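3-oxoacyl-[acyl-carrier-protein] synthase 2 (Rickettsia rickettsii, PDB 4JGA) probably catalyses the condensation of malonyl-ACP with a growing acyl-ACP chain to give 3-oxoacyl-ACP in fatty acid elongation. Local coordinates at residues W111-D114 against S118-R121; M196-I199 against Y203-V206. All blocks are in the same frame, centred on the assembly; numbering follows the deposited sequence.

Contact 1: residues W111-D114 against S118-R121; sequences WLPD and SRDR
Arg119 and Ser118 on the short helix 116-120 close back on Trp111, Pro113 and Asp114, in the loop that leads into that helix. This loop between helices 93-109 and 116-120 lies at the surface of the thiolase-type fold, just ahead of strand 122-127.

The polar part is carried by Arg119. Its guanidinium holds the backbone oxygen of Pro113 side-on, with two nitrogens on one acceptor. NE gives the shorter and straighter bond, with Arg119 NE to Pro113 O at 2.9 Å and an N-H...O angle of 163°. Arg119 NH2 to Pro113 O is 3.2 Å, and that bond is bent to 138°. The oxygen lies almost in the guanidinium plane. NH2 meets a lone pair in the carbonyl plane, whereas NE comes from above that plane. Arg119 is extended from CG to NE, which carries the head group out to the loop. The two bonds limit its rotation.

The ionic part is weaker. Asp114 OD1 and Arg119 NH2 form a long salt bridge of 3.9 Å. The carboxylate and guanidinium planes are turned 76° apart, so no paired, coplanar bridge forms. Asp114 O sits over one guanidinium face, offset toward its rim.

The apolar part centres on Ser118 CB. Ser118 CB rests 3.6 Å from Pro113 CB. It also meets the benzo end of the indole obliquely, with Trp111 CZ2 to Ser118 CB at 3.6 Å. Pro113 CD sits over one face of the same indole, toward its rim, and His268 stacks on it edge-to-face.

The Ser118 hydroxyl and the indole N-H have partners outside the two segments. Ser118 OG bonds to Asp115 OD2. Thr122 OG1 joins both Trp111 NE1 and Ser118 O, and Ser118 O lies at the indole edge, in the ring plane, 3.9 Å from Trp111 CZ2.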
ATOM      1  N   TRP A 111     -10.460   7.751 -21.971  1.00 18.15           N
ATOM      2  CA  TRP A 111     -11.441   7.042 -21.177  1.00 18.22           C
ATOM      3  C   TRP A 111     -12.034   7.982 -20.148  1.00 18.81           C
ATOM      4  O   TRP A 111     -11.480   8.207 -19.072  1.00 18.03           O
ATOM      5  CB  TRP A 111     -10.802   5.842 -20.514  1.00 16.90           C
ATOM      6  CG  TRP A 111     -11.756   5.016 -19.717  1.00 16.92           C
ATOM      7  CD1 TRP A 111     -11.722   4.811 -18.350  1.00 16.31           C
ATOM      8  CD2 TRP A 111     -12.875   4.286 -20.201  1.00 17.84           C
ATOM      9  NE1 TRP A 111     -12.771   4.016 -17.963  1.00 16.87           N
ATOM     10  CE2 TRP A 111     -13.500   3.680 -19.076  1.00 17.84           C
ATOM     11  CE3 TRP A 111     -13.446   4.114 -21.466  1.00 18.92           C
ATOM     12  CZ2 TRP A 111     -14.660   2.896 -19.185  1.00 18.86           C
ATOM     13  CZ3 TRP A 111     -14.595   3.317 -21.578  1.00 19.89           C
ATOM     14  CH2 TRP A 111     -15.183   2.712 -20.433  1.00 19.86           C
ATOM     15  N   LEU A 112     -13.165   8.571 -20.500  1.00 20.64           N
ATOM     16  CA  LEU A 112     -13.866   9.516 -19.630  1.00 21.57           C
ATOM     17  C   LEU A 112     -15.338   9.113 -19.567  1.00 22.81           C
ATOM     18  O   LEU A 112     -16.193   9.899 -19.933  1.00 24.25           O
ATOM     19  CB  LEU A 112     -13.806  10.926 -20.212  1.00 22.94           C
ATOM     20  CG  LEU A 112     -12.534  11.771 -20.060  1.00 22.44           C
ATOM     21  CD1 LEU A 112     -12.374  12.194 -18.622  1.00 21.81           C
ATOM     22  CD2 LEU A 112     -11.274  11.073 -20.583  1.00 21.39           C
ATOM     23  N   PRO A 113     -15.618   7.883 -19.118  1.00 22.30           N
ATOM     24  CA  PRO A 113     -16.975   7.379 -19.104  1.00 23.85           C
ATOM     25  C   PRO A 113     -17.924   8.236 -18.268  1.00 25.33           C
ATOM     26  O   PRO A 113     -17.546   8.739 -17.212  1.00 24.72           O
ATOM     27  CB  PRO A 113     -16.824   5.993 -18.469  1.00 22.88           C
ATOM     28  CG  PRO A 113     -15.614   6.120 -17.602  1.00 21.11           C
ATOM     29  CD  PRO A 113     -14.689   6.985 -18.411  1.00 20.58           C
ATOM     30  N   ASP A 114     -19.127   8.436 -18.769  1.00 27.64           N
ATOM     31  CA  ASP A 114     -20.194   9.107 -18.022  1.00 29.59           C
ATOM     32  C   ASP A 114     -21.182   8.126 -17.379  1.00 30.35           C
ATOM     33  O   ASP A 114     -22.032   8.503 -16.534  1.00 31.86           O
ATOM     34  CB  ASP A 114     -20.998  10.025 -18.956  1.00 32.26           C
ATOM     35  CG  ASP A 114     -20.263  11.320 -19.273  1.00 32.36           C
ATOM     36  OD1 ASP A 114     -19.297  11.655 -18.585  1.00 31.18           O
ATOM     37  OD2 ASP A 114     -20.652  12.022 -20.216  1.00 34.70           O
ATOM     38  N   SER A 118     -19.640   1.532 -16.739  1.00 24.30           N
ATOM     39  CA  SER A 118     -18.267   1.762 -17.129  1.00 22.24           C
ATOM     40  C   SER A 118     -17.462   2.338 -15.974  1.00 21.04           C
ATOM     41  O   SER A 118     -16.307   1.999 -15.818  1.00 19.36           O
ATOM     42  CB  SER A 118     -18.196   2.721 -18.322  1.00 22.48           C
ATOM     43  OG  SER A 118     -18.872   2.193 -19.445  1.00 23.62           O
ATOM     44  N   ARG A 119     -18.067   3.235 -15.198  1.00 21.98           N
ATOM     45  CA  ARG A 119     -17.382   3.839 -14.030  1.00 21.13           C
ATOM     46  C   ARG A 119     -17.099   2.774 -12.963  1.00 20.80           C
ATOM     47  O   ARG A 119     -16.014   2.704 -12.425  1.00 19.22           O
ATOM     48  CB  ARG A 119     -18.199   4.978 -13.447  1.00 22.44           C
ATOM     49  CG  ARG A 119     -18.168   6.210 -14.320  1.00 22.71           C
ATOM     50  CD  ARG A 119     -18.989   7.374 -13.772  1.00 24.27           C
ATOM     51  NE  ARG A 119     -18.649   8.563 -14.543  1.00 24.21           N
ATOM     52  CZ  ARG A 119     -18.875   9.794 -14.143  1.00 25.04           C
ATOM     53  NH1 ARG A 119     -19.486  10.007 -12.994  1.00 26.02           N
ATOM     54  NH2 ARG A 119     -18.500  10.811 -14.899  1.00 25.06           N
ATOM     55  N   ASP A 120     -18.070   1.890 -12.765  1.00  9.18           N
ATOM     56  CA  ASP A 120     -17.964   0.779 -11.814  1.00  9.26           C
ATOM     57  C   ASP A 120     -16.932  -0.265 -12.215  1.00  9.19           C
ATOM     58  O   ASP A 120     -16.397  -0.957 -11.347  1.00  9.08           O
ATOM     59  CB  ASP A 120     -19.325   0.099 -11.613  1.00  9.79           C
ATOM     60  CG  ASP A 120     -20.298   0.962 -10.800  1.00 10.26           C
ATOM     61  OD1 ASP A 120     -19.852   1.947 -10.142  1.00  9.97           O
ATOM     62  OD2 ASP A 120     -21.507   0.609 -10.804  1.00 10.89           O
ATOM     63  N   ARG A 121     -16.603  -0.339 -13.504  1.00  9.44           N
ATOM     64  CA  ARG A 121     -15.583  -1.269 -14.009  1.00  9.38           C
ATOM     65  C   ARG A 121     -14.196  -0.611 -14.168  1.00  9.05           C
ATOM     66  O   ARG A 121     -13.266  -1.177 -14.745  1.00  8.96           O
ATOM     67  CB  ARG A 121     -16.083  -1.873 -15.336  1.00  9.86           C
ATOM     68  CG  ARG A 121     -17.283  -2.808 -15.175  1.00 10.28           C
ATOM     69  CD  ARG A 121     -16.886  -4.142 -14.548  1.00 10.27           C
ATOM     70  NE  ARG A 121     -15.988  -4.915 -15.421  1.00 10.34           N
ATOM     71  CZ  ARG A 121     -15.387  -6.053 -15.073  1.00 10.31           C
ATOM     72  NH1 ARG A 121     -15.580  -6.560 -13.875  1.00 10.34           N
ATOM     73  NH2 ARG A 121     -14.599  -6.703 -15.936  1.00 10.44           N
TER

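Contact 2: residues M196-I199 against Y203-V206; sequences MRMI and YADV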
ATOM      1  N   MET A 196      -2.687  -4.945 -13.681  1.00  9.34           N
ATOM      2  CA  MET A 196      -2.794  -5.859 -14.809  1.00 10.07           C
ATOM      3  C   MET A 196      -3.501  -7.149 -14.399  1.00 10.04           C
ATOM      4  O   MET A 196      -4.356  -7.640 -15.102  1.00  9.85           O
ATOM      5  CB  MET A 196      -1.422  -6.145 -15.388  1.00 10.87           C
ATOM      6  CG  MET A 196      -1.406  -7.149 -16.511  1.00 11.80           C
ATOM      7  SD  MET A 196      -1.211  -8.810 -15.856  1.00 13.36           S
ATOM      8  CE  MET A 196       0.509  -8.814 -15.431  1.00 13.39           C
ATOM      9  N   ARG A 197      -3.126  -7.680 -13.242  1.00 10.18           N
ATOM     10  CA  ARG A 197      -3.700  -8.920 -12.737  1.00 10.38           C
ATOM     11  C   ARG A 197      -5.200  -8.725 -12.488  1.00 10.41           C
ATOM     12  O   ARG A 197      -5.994  -9.615 -12.757  1.00 10.29           O
ATOM     13  CB  ARG A 197      -2.999  -9.353 -11.461  1.00 10.31           C
ATOM     14  CG  ARG A 197      -1.563  -9.850 -11.663  1.00 10.79           C
ATOM     15  CD  ARG A 197      -1.507 -11.272 -12.135  1.00 11.39           C
ATOM     16  NE  ARG A 197      -0.199 -11.755 -12.577  1.00 11.95           N
ATOM     17  CZ  ARG A 197       0.806 -12.140 -11.782  1.00 12.15           C
ATOM     18  NH1 ARG A 197       0.727 -12.108 -10.444  1.00 11.87           N
ATOM     19  NH2 ARG A 197       1.934 -12.557 -12.348  1.00 12.85           N
ATOM     20  N   MET A 198      -5.566  -7.561 -11.984  1.00 10.42           N
ATOM     21  CA  MET A 198      -6.967  -7.251 -11.759  1.00 11.41           C
ATOM     22  C   MET A 198      -7.812  -7.369 -13.057  1.00 10.61           C
ATOM     23  O   MET A 198      -8.911  -7.938 -13.041  1.00 10.38           O
ATOM     24  CB  MET A 198      -7.076  -5.868 -11.167  1.00 12.92           C
ATOM     25  CG  MET A 198      -8.468  -5.457 -10.767  1.00 15.03           C
ATOM     26  SD  MET A 198      -8.777  -5.795  -9.027  1.00 17.76           S
ATOM     27  CE  MET A 198      -7.635  -4.555  -8.369  1.00 15.00           C
ATOM     28  N   ILE A 199      -7.276  -6.843 -14.160  1.00  9.76           N
ATOM     29  CA  ILE A 199      -7.920  -6.894 -15.453  1.00  9.60           C
ATOM     30  C   ILE A 199      -7.842  -8.303 -16.016  1.00  9.74           C
ATOM     31  O   ILE A 199      -8.849  -8.823 -16.489  1.00  9.62           O
ATOM     32  CB  ILE A 199      -7.298  -5.883 -16.420  1.00  9.66           C
ATOM     33  CG1 ILE A 199      -7.555  -4.464 -15.894  1.00  9.44           C
ATOM     34  CG2 ILE A 199      -7.918  -6.022 -17.807  1.00 10.03           C
ATOM     35  CD1 ILE A 199      -6.862  -3.355 -16.655  1.00  9.63           C
ATOM     36  N   TYR A 203     -11.782  -8.637 -12.923  1.00 10.56           N
ATOM     37  CA  TYR A 203     -12.352  -7.807 -11.877  1.00 10.31           C
ATOM     38  C   TYR A 203     -12.487  -6.334 -12.247  1.00  9.90           C
ATOM     39  O   TYR A 203     -13.080  -5.569 -11.499  1.00  9.71           O
ATOM     40  CB  TYR A 203     -11.515  -7.943 -10.601  1.00 10.13           C
ATOM     41  CG  TYR A 203     -11.361  -9.374 -10.151  1.00 10.64           C
ATOM     42  CD1 TYR A 203     -12.463 -10.127  -9.777  1.00 11.07           C
ATOM     43  CD2 TYR A 203     -10.113  -9.980 -10.128  1.00 10.74           C
ATOM     44  CE1 TYR A 203     -12.326 -11.457  -9.372  1.00 11.57           C
ATOM     45  CE2 TYR A 203      -9.957 -11.289  -9.709  1.00 11.12           C
ATOM     46  CZ  TYR A 203     -11.055 -12.026  -9.336  1.00 11.64           C
ATOM     47  OH  TYR A 203     -10.862 -13.323  -8.964  1.00 11.93           O
ATOM     48  N   ALA A 204     -11.938  -5.933 -13.382  1.00  9.63           N
ATOM     49  CA  ALA A 204     -12.079  -4.571 -13.847  1.00  9.53           C
ATOM     50  C   ALA A 204     -11.826  -4.567 -15.347  1.00  9.97           C
ATOM     51  O   ALA A 204     -11.066  -5.408 -15.855  1.00  9.87           O
ATOM     52  CB  ALA A 204     -11.071  -3.679 -13.158  1.00  9.19           C
ATOM     53  N   ASP A 205     -12.386  -3.588 -16.039  1.00 10.20           N
ATOM     54  CA  ASP A 205     -12.072  -3.401 -17.457  1.00 10.78           C
ATOM     55  C   ASP A 205     -10.991  -2.380 -17.719  1.00 10.35           C
ATOM     56  O   ASP A 205     -10.273  -2.472 -18.728  1.00 10.24           O
ATOM     57  CB  ASP A 205     -13.324  -2.979 -18.211  1.00 11.63           C
ATOM     58  CG  ASP A 205     -14.391  -4.034 -18.182  1.00 12.49           C
ATOM     59  OD1 ASP A 205     -14.042  -5.225 -18.288  1.00 13.35           O
ATOM     60  OD2 ASP A 205     -15.575  -3.683 -18.125  1.00 13.61           O
ATOM     61  N   VAL A 206     -10.913  -1.374 -16.855  1.00  9.89           N
ATOM     62  CA  VAL A 206      -9.885  -0.319 -16.974  1.00  9.72           C
ATOM     63  C   VAL A 206      -9.267  -0.074 -15.598  1.00  9.21           C
ATOM     64  O   VAL A 206      -9.954  -0.154 -14.578  1.00  8.70           O
ATOM     65  CB  VAL A 206     -10.498   0.981 -17.504  1.00 10.15           C
ATOM     66  CG1 VAL A 206      -9.450   2.091 -17.607  1.00 10.32           C
ATOM     67  CG2 VAL A 206     -11.148   0.730 -18.853  1.00 10.78           C
TER
HETATM   68  O   HOH W   1     -11.173  -7.651 -17.429  1.00  9.14           O
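Met198 and Ile199, near the end of helix 187-200, pack against Tyr203 and Ala204 as the chain turns back. The tight part is a backbone bond with apolar contacts beside it. Tyr203 N donates to Met198 O at 3.0 Å, nearly in line with the carbonyl (C=O...N angle 166°). Met198 has CG anti to its backbone N (chi1 -175°) and then bends. Met198 SD then lies 3.8 Å from Tyr203 CB, and Met198 CG 4.0 Å from Ala204 CB. The Met198 and Tyr203 side chains cross at about a right angle. Ile199 CA makes a CH...O contact of 3.5 Å with Ala204 O. The buried Ile199 side chain also packs on strand 257-265, with Ile199 CD1 4.1 Å from Asp205 O.

The looser side holds a water. It donates to both Ile199 O, at 2.8 Å, and Ala204 O, at 2.7 Å, and so bridges the carbonyls.

Two polar ends are held outside the segments: the Asp205 carboxylate by Arg121, and Tyr203 OH by His201 and Lys200 of the second subunit.

The bond from Tyr203 N runs from residue i+5 back to i, consistent with the 6→1 bond of a Schellman motif at a helix C terminus, here leading into strand 206-213.

From the N terminus, contact 1 comes first. It closes a short loop after helix 93-109, and the chain then enters strand 122-127. Contact 2 follows much later. It closes the turn between helix 187-200 and strand 206-213. The two loops run in series and neither encloses the other. The centres of contacts 1 and 2 are about 13 Å apart. Strands 122-127 and 206-213 are parallel neighbours in the large sheet. Arg121 joins the contacts directly: Arg121 NH2 forms a salt bridge with Asp205 OD1 at 2.8 Å, and Arg121 O probably accepts from Val206 N at 3.2 Å. The N-terminal ends of these two neighbouring strands are thus tied together.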